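Long-range contacts in putative phenazine biosynthesis PhzC/PhzF protein (Clostridium difficile, PDB 4DUN), which probably acts as an isomerase of the PhzF family, its substrate and physiological role being unknown: residues D172-I177 with S189-P194; L147-N152 with I176-Q181; E5-D10 with A251-Q256. All blocks are in the same frame, centred on the assembly; numbering follows the deposited sequence.

Interaction 1 of 3, residues D172-I177 with S189-P194; sequences DWLGII and SRYFCP
Residues Gly-175 to Ile-177 run antiparallel to Tyr-191 to Cys-193, with Ile-176 and Phe-192 as a hydrogen-bonded pair (Ile-176 N to Phe-192 O 3.0 Å, Phe-192 N to Ile-176 O 2.9 Å) and Ile-177 and Tyr-191 as the non-hydrogen-bonded pair beside it. Tyr-191 shares the side-chain contact about equally with Ile-176 and Ile-177. A chi1 of -173° turns the Tyr-191 ring away from its own N and lays it across the partner strand, where Ile-177 CG1 meets Tyr-191 CD2 obliquely at 3.4 Å. Further along, Tyr-191 OH comes within 3.6 Å of Gly-175 CA, and the bare glycine lets the phenol pass this close to the backbone. Leu-174 touches the same hydroxyl with CD2, and Cys-193 SG lies in the plane of the ring at its edge. On the other face of the sheet Ile-176 CG1 reaches Pro-194 CG at 4.1 Å, the two side chains crossing at about a right angle. Phe-192 CZ lies 3.6 Å above one face of the Arg-190 guanidinium, toward its rim, while NE makes a salt bridge to Glu-199 and NH1 bonds the carbonyls of Val-157 and Tyr-160. The arrangement is the beta hairpin of strands 176-181 and 187-193, and it presents Tyr-191 OH to Asp-146 and to a bound buffer molecule, both hydrogen-bonded to it.

Interaction 2 of 3, residues L147-N152 with I176-Q181; sequences LILLLN and IIITAQ
The flat groups meeting between Leu-147 to Leu-151 and Ile-176 to Ala-180 are peptide units, joined N-H to C=O in a parallel pair of strands. On one face of this pair stand Ile-148, Leu-150, Ile-177 and Thr-179; on the other, Leu-147, Leu-149, Ile-176 and Ile-178. Four hydrogen bonds alternate between the strands: Ile-177 N to Leu-147 O (2.8 Å), Leu-149 N to Ile-177 O (2.8 Å), Thr-179 N to Leu-149 O (2.9 Å) and Leu-151 N to Thr-179 O (2.8 Å). The first and last are nearly straight, with angles at the hydrogen of 166° and 169°. Ile-148 and Ile-177 lie side by side, CG1 of the former touching CD1 of the latter at 3.9 Å, and Ile-148 CG2 meets the methyl of Thr-179. On the opposite face Leu-149 CD1 is flanked by the CG2 methyls of Ile-176 and Ile-178. Leu-147 CB rests on Ile-176 CD1. Ile-178 turns CG1 between its N and carbonyl carbon (chi1 60°), which sends CD1 to the Leu-151 CD1 methyl, 4.1 Å away. Helix 154-159 covers this side through Val-157, whereas Trp-214 and Tyr-213 of helix 207-218 lie against Leu-150. Where strand 147-150 has already ended, a water accepts from Gln-181 N at 3.0 Å and donates weakly to Leu-151 O. Thr-179 OG1 is taken up by Val-188 and Trp-214, so its polar end is satisfied by neighbours while its methyl joins the apolar contact. The chemistry is therefore a division of labour: backbone bonds set the alignment of the strands, and branched aliphatic side chains fill both faces of a buried sheet.

Interaction 3 of 3, residues E5-D10 with A251-Q256; sequences EYYIVD and AVLFMQ
A classic beta bulge marks the pairing of strand 4-11 with strand 244-259 near the subunit interface: Phe-254 and Met-255 both face Ile-8, and the register shifts by one. Ile-8 O accepts from Phe-254 N at 2.8 Å and, weakly, from Met-255 N at 3.4 Å, while Ile-8 N donates to Met-255 O. Beyond the bulge Asp-10 and Val-252 exchange two regular antiparallel bonds. The extra residue is accommodated at Phe-254, whose phi and psi of -96° and -45° depart from extended values. Its side chain lies alongside that of Ile-8, with CD2 3.8 Å from Ile-8 CG2. Met-255, bent at chi2 and chi3, curls its CE methyl back over Ile-8 to 3.8 Å from Ile-8 CD1, and the same methyl reaches Tyr-6 CD2 at 3.6 Å, the two side chains crossing at about a right angle. On the opposite face Tyr-7 meets Leu-253 CD1 at its ring edge, 4.0 Å from Tyr-7 CD2. The extended Gln-256 runs beside this ring, CG to Tyr-7 CE2 3.7 Å, with amide and ring planes 32° apart. Val-9 completes the row against Ala-251 and Leu-253. Tyr-7 OH donates to Glu-5 OE2 on the anti side of the carboxylate and somewhat out of its plane, which helps hold the phenol's far end, and the ring stacks on Phe-86. Asp-10 OD2 takes the N-H of Phe-17. Met-255 and Gln-256 also pair with an antiparallel strand of the second subunit, and Gln-256 OE1 meets Lys-260 of that subunit. With its carbonyl held firmly by one amide and only weakly by the next, Ile-8 keeps the strands bonded through the shift, while polar side-chain ends find partners around an apolar middle.

Interactions 1 and 2 are neighbouring joints in one sheet. They share Ile-176 and Ile-177, so strand 176-181 has strand 187-193 on one side and strand 147-150 on the other; their centres lie about 10 Å apart. Interaction 3 sits across the chain's centre, about 27 Å and 31 Å away, centre to centre, and along the sequence it closes a loop enclosing both. This two-lobed layout is consistent with the fold of the diaminopimelate epimerase clan, where the active site lies between lobes. The predicted active-site residue Glu-47 is about 10 Å from Tyr-191 of interaction 1 and about 9 Å from Tyr-6 of interaction 3, side chain to side chain. The nickel ion lies about 7 Å from the Tyr-191 side chain.

Interaction 1 of 3, residues D172-I177 with S189-P194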
loop_
_atom_site.group_PDB
_atom_site.type_symbol
_atom_site.label_atom_id
_atom_site.label_comp_id
_atom_site.label_asym_id
_atom_site.label_seq_id
_atom_site.Cartn_x
_atom_site.Cartn_y
_atom_site.Cartn_z
ATOM N N ASP A 172 20.357 -1.870 -19.350
ATOM C CA ASP A 172 19.947 -2.182 -20.724
ATOM C C ASP A 172 18.517 -2.752 -20.813
ATOM O O ASP A 172 17.968 -2.786 -21.911
ATOM C CB ASP A 172 20.928 -3.181 -21.363
ATOM C CG ASP A 172 21.906 -2.603 -22.364
ATOM O OD1 ASP A 172 22.035 -1.352 -22.422
ATOM O OD2 ASP A 172 22.562 -3.398 -23.076
ATOM N N TRP A 173 17.919 -3.181 -19.679
ATOM C CA TRP A 173 16.596 -3.818 -19.659
ATOM C C TRP A 173 15.639 -3.180 -18.638
ATOM O O TRP A 173 16.096 -2.604 -17.651
ATOM C CB TRP A 173 16.752 -5.331 -19.380
ATOM C CG TRP A 173 17.581 -6.011 -20.433
ATOM C CD1 TRP A 173 17.169 -6.392 -21.677
ATOM C CD2 TRP A 173 19.002 -6.222 -20.398
ATOM N NE1 TRP A 173 18.231 -6.895 -22.395
ATOM C CE2 TRP A 173 19.372 -6.783 -21.641
ATOM C CE3 TRP A 173 19.993 -6.036 -19.416
ATOM C CZ2 TRP A 173 20.695 -7.134 -21.940
ATOM C CZ3 TRP A 173 21.302 -6.393 -19.709
ATOM C CH2 TRP A 173 21.643 -6.943 -20.954
ATOM N N LEU A 174 14.314 -3.268 -18.896
ATOM C CA LEU A 174 13.290 -2.708 -18.005
ATOM C C LEU A 174 13.140 -3.583 -16.753
ATOM O O LEU A 174 13.244 -3.092 -15.629
ATOM C CB LEU A 174 11.926 -2.548 -18.723
ATOM C CG LEU A 174 10.729 -2.088 -17.835
ATOM C CD1 LEU A 174 10.912 -0.668 -17.321
ATOM C CD2 LEU A 174 9.415 -2.175 -18.593
ATOM N N GLY A 175 12.872 -4.856 -16.976
ATOM C CA GLY A 175 12.700 -5.843 -15.923
ATOM C C GLY A 175 13.605 -7.039 -16.122
ATOM O O GLY A 175 14.190 -7.224 -17.195
ATOM N N ILE A 176 13.721 -7.852 -15.081
ATOM C CA ILE A 176 14.540 -9.064 -15.090
ATOM C C ILE A 176 13.598 -10.240 -14.915
ATOM O O ILE A 176 12.916 -10.342 -13.889
ATOM C CB ILE A 176 15.656 -9.046 -13.994
ATOM C CG1 ILE A 176 16.486 -7.721 -13.988
ATOM C CG2 ILE A 176 16.533 -10.303 -14.061
ATOM C CD1 ILE A 176 17.257 -7.343 -15.308
ATOM N N ILE A 177 13.599 -11.136 -15.905
ATOM C CA ILE A 177 12.760 -12.324 -15.910
ATOM C C ILE A 177 13.618 -13.568 -15.667
ATOM O O ILE A 177 14.667 -13.728 -16.305
ATOM C CB ILE A 177 12.005 -12.451 -17.276
ATOM C CG1 ILE A 177 11.081 -11.238 -17.574
ATOM C CG2 ILE A 177 11.234 -13.795 -17.394
ATOM C CD1 ILE A 177 10.647 -11.179 -19.034
ATOM N N SER A 189 7.668 -18.477 -14.470
ATOM C CA SER A 189 8.542 -17.293 -14.459
ATOM C C SER A 189 8.291 -16.456 -13.216
ATOM O O SER A 189 7.326 -16.677 -12.492
ATOM C CB SER A 189 8.372 -16.433 -15.714
ATOM O OG SER A 189 7.130 -15.738 -15.707
ATOM N N ARG A 190 9.230 -15.580 -12.933
ATOM C CA ARG A 190 9.161 -14.540 -11.919
ATOM C C ARG A 190 9.718 -13.287 -12.582
ATOM O O ARG A 190 10.644 -13.377 -13.397
ATOM C CB ARG A 190 9.891 -14.901 -10.626
ATOM C CG ARG A 190 9.165 -15.990 -9.821
ATOM C CD ARG A 190 10.029 -16.493 -8.703
ATOM N NE ARG A 190 10.170 -15.495 -7.649
ATOM C CZ ARG A 190 11.094 -15.530 -6.698
ATOM N NH1 ARG A 190 11.988 -16.524 -6.660
ATOM N NH2 ARG A 190 11.139 -14.577 -5.778
ATOM N N TYR A 191 9.108 -12.141 -12.293
ATOM C CA TYR A 191 9.478 -10.876 -12.921
ATOM C C TYR A 191 9.869 -9.872 -11.840
ATOM O O TYR A 191 9.078 -9.597 -10.939
ATOM C CB TYR A 191 8.293 -10.361 -13.772
ATOM C CG TYR A 191 8.594 -9.136 -14.604
ATOM C CD1 TYR A 191 8.552 -7.862 -14.046
ATOM C CD2 TYR A 191 8.776 -9.235 -15.980
ATOM C CE1 TYR A 191 8.793 -6.720 -14.822
ATOM C CE2 TYR A 191 9.027 -8.104 -16.764
ATOM C CZ TYR A 191 9.033 -6.848 -16.180
ATOM O OH TYR A 191 9.267 -5.734 -16.949
ATOM N N PHE A 192 11.072 -9.308 -11.947
ATOM C CA PHE A 192 11.601 -8.359 -10.968
ATOM C C PHE A 192 11.723 -6.954 -11.555
ATOM O O PHE A 192 12.240 -6.775 -12.670
ATOM C CB PHE A 192 12.967 -8.847 -10.423
ATOM C CG PHE A 192 12.858 -10.242 -9.835
ATOM C CD1 PHE A 192 12.279 -10.446 -8.585
ATOM C CD2 PHE A 192 13.289 -11.354 -10.553
ATOM C CE1 PHE A 192 12.127 -11.740 -8.064
ATOM C CE2 PHE A 192 13.129 -12.645 -10.036
ATOM C CZ PHE A 192 12.558 -12.825 -8.787
ATOM N N CYS A 193 11.244 -5.958 -10.774
ATOM C CA CYS A 193 11.243 -4.531 -11.099
ATOM C C CYS A 193 12.290 -3.845 -10.215
ATOM O O CYS A 193 11.977 -3.452 -9.078
ATOM C CB CYS A 193 9.850 -3.938 -10.898
ATOM S SG CYS A 193 8.521 -4.922 -11.633
ATOM N N PRO A 194 13.551 -3.744 -10.707
ATOM C CA PRO A 194 14.637 -3.234 -9.855
ATOM C C PRO A 194 14.453 -1.801 -9.349
ATOM O O PRO A 194 14.779 -1.540 -8.188
ATOM C CB PRO A 194 15.876 -3.364 -10.753
ATOM C CG PRO A 194 15.515 -4.486 -11.714
ATOM C CD PRO A 194 14.082 -4.198 -12.014
#

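Interaction 2 of 3, residues L147-N152 with I176-Q181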
loop_
_atom_site.group_PDB
_atom_site.type_symbol
_atom_site.label_atom_id
_atom_site.label_comp_id
_atom_site.label_asym_id
_atom_site.label_seq_id
_atom_site.Cartn_x
_atom_site.Cartn_y
_atom_site.Cartn_z
ATOM N N LEU A 147 15.289 -8.575 -19.636
ATOM C CA LEU A 147 16.346 -9.585 -19.681
ATOM C C LEU A 147 15.726 -10.909 -19.267
ATOM O O LEU A 147 14.988 -10.959 -18.272
ATOM C CB LEU A 147 17.516 -9.215 -18.756
ATOM C CG LEU A 147 18.687 -10.195 -18.700
ATOM C CD1 LEU A 147 19.430 -10.260 -20.046
ATOM C CD2 LEU A 147 19.686 -9.775 -17.600
ATOM N N ILE A 148 15.966 -11.965 -20.051
ATOM C CA ILE A 148 15.365 -13.267 -19.769
ATOM C C ILE A 148 16.461 -14.251 -19.395
ATOM O O ILE A 148 17.360 -14.509 -20.203
ATOM C CB ILE A 148 14.518 -13.760 -20.968
ATOM C CG1 ILE A 148 13.420 -12.711 -21.316
ATOM C CG2 ILE A 148 13.897 -15.147 -20.673
ATOM C CD1 ILE A 148 12.933 -12.759 -22.710
ATOM N N LEU A 149 16.355 -14.814 -18.185
ATOM C CA LEU A 149 17.320 -15.787 -17.665
ATOM C C LEU A 149 16.684 -17.144 -17.569
ATOM O O LEU A 149 15.743 -17.349 -16.788
ATOM C CB LEU A 149 17.873 -15.355 -16.281
ATOM C CG LEU A 149 18.418 -13.899 -16.165
ATOM C CD1 LEU A 149 18.806 -13.563 -14.724
ATOM C CD2 LEU A 149 19.585 -13.655 -17.124
ATOM N N LEU A 150 17.161 -18.068 -18.401
ATOM C CA LEU A 150 16.657 -19.432 -18.377
ATOM C C LEU A 150 17.356 -20.195 -17.265
ATOM O O LEU A 150 18.574 -20.385 -17.314
ATOM C CB LEU A 150 16.829 -20.132 -19.748
ATOM C CG LEU A 150 16.470 -21.630 -19.767
ATOM C CD1 LEU A 150 14.948 -21.846 -19.677
ATOM C CD2 LEU A 150 17.050 -22.323 -20.971
ATOM N N LEU A 151 16.586 -20.650 -16.263
ATOM C CA LEU A 151 17.152 -21.441 -15.170
ATOM C C LEU A 151 16.923 -22.928 -15.448
ATOM O O LEU A 151 16.177 -23.262 -16.360
ATOM C CB LEU A 151 16.598 -21.005 -13.807
ATOM C CG LEU A 151 16.771 -19.507 -13.427
ATOM C CD1 LEU A 151 16.363 -19.266 -11.966
ATOM C CD2 LEU A 151 18.220 -19.009 -13.629
ATOM N N ASN A 152 17.601 -23.815 -14.703
ATOM C CA ASN A 152 17.577 -25.254 -14.960
ATOM C C ASN A 152 16.364 -26.006 -14.394
ATOM O O ASN A 152 16.185 -27.179 -14.726
ATOM C CB ASN A 152 18.870 -25.885 -14.452
ATOM C CG ASN A 152 20.044 -25.583 -15.349
ATOM O OD1 ASN A 152 20.068 -25.956 -16.529
ATOM N ND2 ASN A 152 21.044 -24.891 -14.825
ATOM N N ILE A 176 13.721 -7.852 -15.081
ATOM C CA ILE A 176 14.540 -9.064 -15.090
ATOM C C ILE A 176 13.598 -10.240 -14.915
ATOM O O ILE A 176 12.916 -10.342 -13.889
ATOM C CB ILE A 176 15.656 -9.046 -13.994
ATOM C CG1 ILE A 176 16.486 -7.721 -13.988
ATOM C CG2 ILE A 176 16.533 -10.303 -14.061
ATOM C CD1 ILE A 176 17.257 -7.343 -15.308
ATOM N N ILE A 177 13.599 -11.136 -15.905
ATOM C CA ILE A 177 12.760 -12.324 -15.910
ATOM C C ILE A 177 13.618 -13.568 -15.667
ATOM O O ILE A 177 14.667 -13.728 -16.305
ATOM C CB ILE A 177 12.005 -12.451 -17.276
ATOM C CG1 ILE A 177 11.081 -11.238 -17.574
ATOM C CG2 ILE A 177 11.234 -13.795 -17.394
ATOM C CD1 ILE A 177 10.647 -11.179 -19.034
ATOM N N ILE A 178 13.148 -14.465 -14.792
ATOM C CA ILE A 178 13.756 -15.773 -14.617
ATOM C C ILE A 178 12.686 -16.777 -15.066
ATOM O O ILE A 178 11.506 -16.562 -14.802
ATOM C CB ILE A 178 14.342 -16.044 -13.206
ATOM C CG1 ILE A 178 13.256 -15.956 -12.104
ATOM C CG2 ILE A 178 15.548 -15.133 -12.921
ATOM C CD1 ILE A 178 13.725 -16.430 -10.697
ATOM N N THR A 179 13.062 -17.802 -15.836
ATOM C CA THR A 179 12.052 -18.731 -16.360
ATOM C C THR A 179 12.594 -20.158 -16.390
ATOM O O THR A 179 13.803 -20.349 -16.454
ATOM C CB THR A 179 11.579 -18.260 -17.778
ATOM O OG1 THR A 179 10.466 -19.042 -18.201
ATOM C CG2 THR A 179 12.682 -18.345 -18.838
ATOM N N ALA A 180 11.691 -21.158 -16.344
ATOM C CA ALA A 180 12.058 -22.583 -16.448
ATOM C C ALA A 180 10.828 -23.381 -16.815
ATOM O O ALA A 180 9.726 -22.824 -16.798
ATOM C CB ALA A 180 12.631 -23.088 -15.117
ATOM N N GLN A 181 10.993 -24.669 -17.163
ATOM C CA GLN A 181 9.823 -25.522 -17.413
ATOM C C GLN A 181 9.069 -25.713 -16.089
ATOM O O GLN A 181 9.701 -25.745 -15.031
ATOM C CB GLN A 181 10.248 -26.886 -17.966
ATOM C CG GLN A 181 10.295 -26.948 -19.470
ATOM C CD GLN A 181 10.555 -28.353 -19.936
ATOM O OE1 GLN A 181 9.650 -29.191 -19.998
ATOM N NE2 GLN A 181 11.798 -28.631 -20.273
HETATM O O HOH W 1 13.852 -25.526 -17.288
#

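Interaction 3 of 3, residues E5-D10 with A251-Q256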
loop_
_atom_site.group_PDB
_atom_site.type_symbol
_atom_site.label_atom_id
_atom_site.label_comp_id
_atom_site.label_asym_id
_atom_site.label_seq_id
_atom_site.Cartn_x
_atom_site.Cartn_y
_atom_site.Cartn_z
ATOM N N GLU A 5 -18.230 4.544 -7.936
ATOM C CA GLU A 5 -18.149 3.112 -7.598
ATOM C C GLU A 5 -16.691 2.696 -7.547
ATOM O O GLU A 5 -15.896 3.114 -8.396
ATOM C CB GLU A 5 -18.910 2.248 -8.606
ATOM C CG GLU A 5 -20.377 2.571 -8.789
ATOM C CD GLU A 5 -20.902 1.983 -10.087
ATOM O OE1 GLU A 5 -21.115 2.753 -11.053
ATOM O OE2 GLU A 5 -20.983 0.737 -10.173
ATOM N N TYR A 6 -16.324 1.892 -6.553
ATOM C CA TYR A 6 -14.925 1.504 -6.369
ATOM C C TYR A 6 -14.841 0.019 -6.036
ATOM O O TYR A 6 -15.662 -0.505 -5.269
ATOM C CB TYR A 6 -14.255 2.380 -5.279
ATOM C CG TYR A 6 -12.813 1.994 -5.037
ATOM C CD1 TYR A 6 -11.851 2.156 -6.030
ATOM C CD2 TYR A 6 -12.430 1.354 -3.859
ATOM C CE1 TYR A 6 -10.542 1.705 -5.856
ATOM C CE2 TYR A 6 -11.124 0.907 -3.671
ATOM C CZ TYR A 6 -10.186 1.079 -4.676
ATOM O OH TYR A 6 -8.894 0.658 -4.498
ATOM N N TYR A 7 -13.871 -0.659 -6.662
ATOM C CA TYR A 7 -13.675 -2.096 -6.577
ATOM C C TYR A 7 -12.220 -2.431 -6.400
ATOM O O TYR A 7 -11.365 -1.795 -7.024
ATOM C CB TYR A 7 -14.157 -2.777 -7.896
ATOM C CG TYR A 7 -15.570 -2.434 -8.308
ATOM C CD1 TYR A 7 -15.846 -1.284 -9.046
ATOM C CD2 TYR A 7 -16.634 -3.275 -7.990
ATOM C CE1 TYR A 7 -17.153 -0.951 -9.411
ATOM C CE2 TYR A 7 -17.940 -2.963 -8.368
ATOM C CZ TYR A 7 -18.194 -1.804 -9.080
ATOM O OH TYR A 7 -19.486 -1.507 -9.449
ATOM N N ILE A 8 -11.933 -3.458 -5.603
ATOM C CA ILE A 8 -10.588 -4.024 -5.475
ATOM C C ILE A 8 -10.673 -5.408 -6.090
ATOM O O ILE A 8 -11.470 -6.226 -5.637
ATOM C CB ILE A 8 -10.011 -4.070 -4.042
ATOM C CG1 ILE A 8 -9.906 -2.656 -3.434
ATOM C CG2 ILE A 8 -8.634 -4.785 -4.077
ATOM C CD1 ILE A 8 -9.588 -2.645 -1.909
ATOM N N VAL A 9 -9.888 -5.648 -7.141
ATOM C CA VAL A 9 -9.940 -6.885 -7.925
ATOM C C VAL A 9 -8.559 -7.494 -8.040
ATOM O O VAL A 9 -7.598 -6.772 -8.328
ATOM C CB VAL A 9 -10.510 -6.553 -9.350
ATOM C CG1 VAL A 9 -10.468 -7.762 -10.299
ATOM C CG2 VAL A 9 -11.924 -5.969 -9.268
ATOM N N ASP A 10 -8.480 -8.833 -7.912
ATOM C CA ASP A 10 -7.238 -9.598 -8.120
ATOM C C ASP A 10 -7.228 -10.144 -9.550
ATOM O O ASP A 10 -8.096 -10.947 -9.894
ATOM C CB ASP A 10 -7.135 -10.748 -7.088
ATOM C CG ASP A 10 -7.049 -10.254 -5.647
ATOM O OD1 ASP A 10 -6.741 -9.047 -5.446
ATOM O OD2 ASP A 10 -7.334 -11.049 -4.733
ATOM N N ALA A 251 -10.271 -13.307 -12.879
ATOM C CA ALA A 251 -10.210 -12.221 -11.888
ATOM C C ALA A 251 -11.161 -12.544 -10.746
ATOM O O ALA A 251 -12.139 -13.286 -10.940
ATOM C CB ALA A 251 -10.542 -10.871 -12.508
ATOM N N VAL A 252 -10.853 -12.022 -9.551
ATOM C CA VAL A 252 -11.656 -12.234 -8.336
ATOM C C VAL A 252 -11.948 -10.872 -7.680
ATOM O O VAL A 252 -11.039 -10.052 -7.551
ATOM C CB VAL A 252 -10.961 -13.179 -7.303
ATOM C CG1 VAL A 252 -11.887 -13.470 -6.117
ATOM C CG2 VAL A 252 -10.493 -14.482 -7.929
ATOM N N LEU A 253 -13.183 -10.666 -7.206
ATOM C CA LEU A 253 -13.559 -9.429 -6.494
ATOM C C LEU A 253 -13.219 -9.567 -5.021
ATOM O O LEU A 253 -13.670 -10.511 -4.374
ATOM C CB LEU A 253 -15.068 -9.136 -6.663
ATOM C CG LEU A 253 -15.606 -7.885 -5.944
ATOM C CD1 LEU A 253 -15.015 -6.618 -6.532
ATOM C CD2 LEU A 253 -17.116 -7.851 -5.968
ATOM N N PHE A 254 -12.464 -8.600 -4.476
ATOM C CA PHE A 254 -12.156 -8.581 -3.045
ATOM C C PHE A 254 -13.126 -7.666 -2.292
ATOM O O PHE A 254 -13.616 -8.027 -1.228
ATOM C CB PHE A 254 -10.692 -8.119 -2.791
ATOM C CG PHE A 254 -10.407 -7.763 -1.342
ATOM C CD1 PHE A 254 -10.473 -8.732 -0.341
ATOM C CD2 PHE A 254 -10.051 -6.462 -0.986
ATOM C CE1 PHE A 254 -10.181 -8.407 0.993
ATOM C CE2 PHE A 254 -9.756 -6.137 0.350
ATOM C CZ PHE A 254 -9.831 -7.110 1.328
ATOM N N MET A 255 -13.381 -6.469 -2.827
ATOM C CA MET A 255 -14.147 -5.466 -2.109
ATOM C C MET A 255 -14.898 -4.597 -3.113
ATOM O O MET A 255 -14.347 -4.254 -4.162
ATOM C CB MET A 255 -13.141 -4.617 -1.268
ATOM C CG MET A 255 -13.768 -3.722 -0.189
ATOM S SD MET A 255 -14.558 -2.209 -0.826
ATOM C CE MET A 255 -13.188 -1.490 -1.783
ATOM N N GLN A 256 -16.150 -4.275 -2.806
ATOM C CA GLN A 256 -16.994 -3.390 -3.615
ATOM C C GLN A 256 -17.508 -2.269 -2.707
ATOM O O GLN A 256 -18.043 -2.543 -1.642
ATOM C CB GLN A 256 -18.145 -4.169 -4.268
ATOM C CG GLN A 256 -19.238 -3.302 -4.897
ATOM C CD GLN A 256 -20.354 -4.107 -5.530
ATOM O OE1 GLN A 256 -20.567 -5.293 -5.241
ATOM N NE2 GLN A 256 -21.086 -3.469 -6.424
#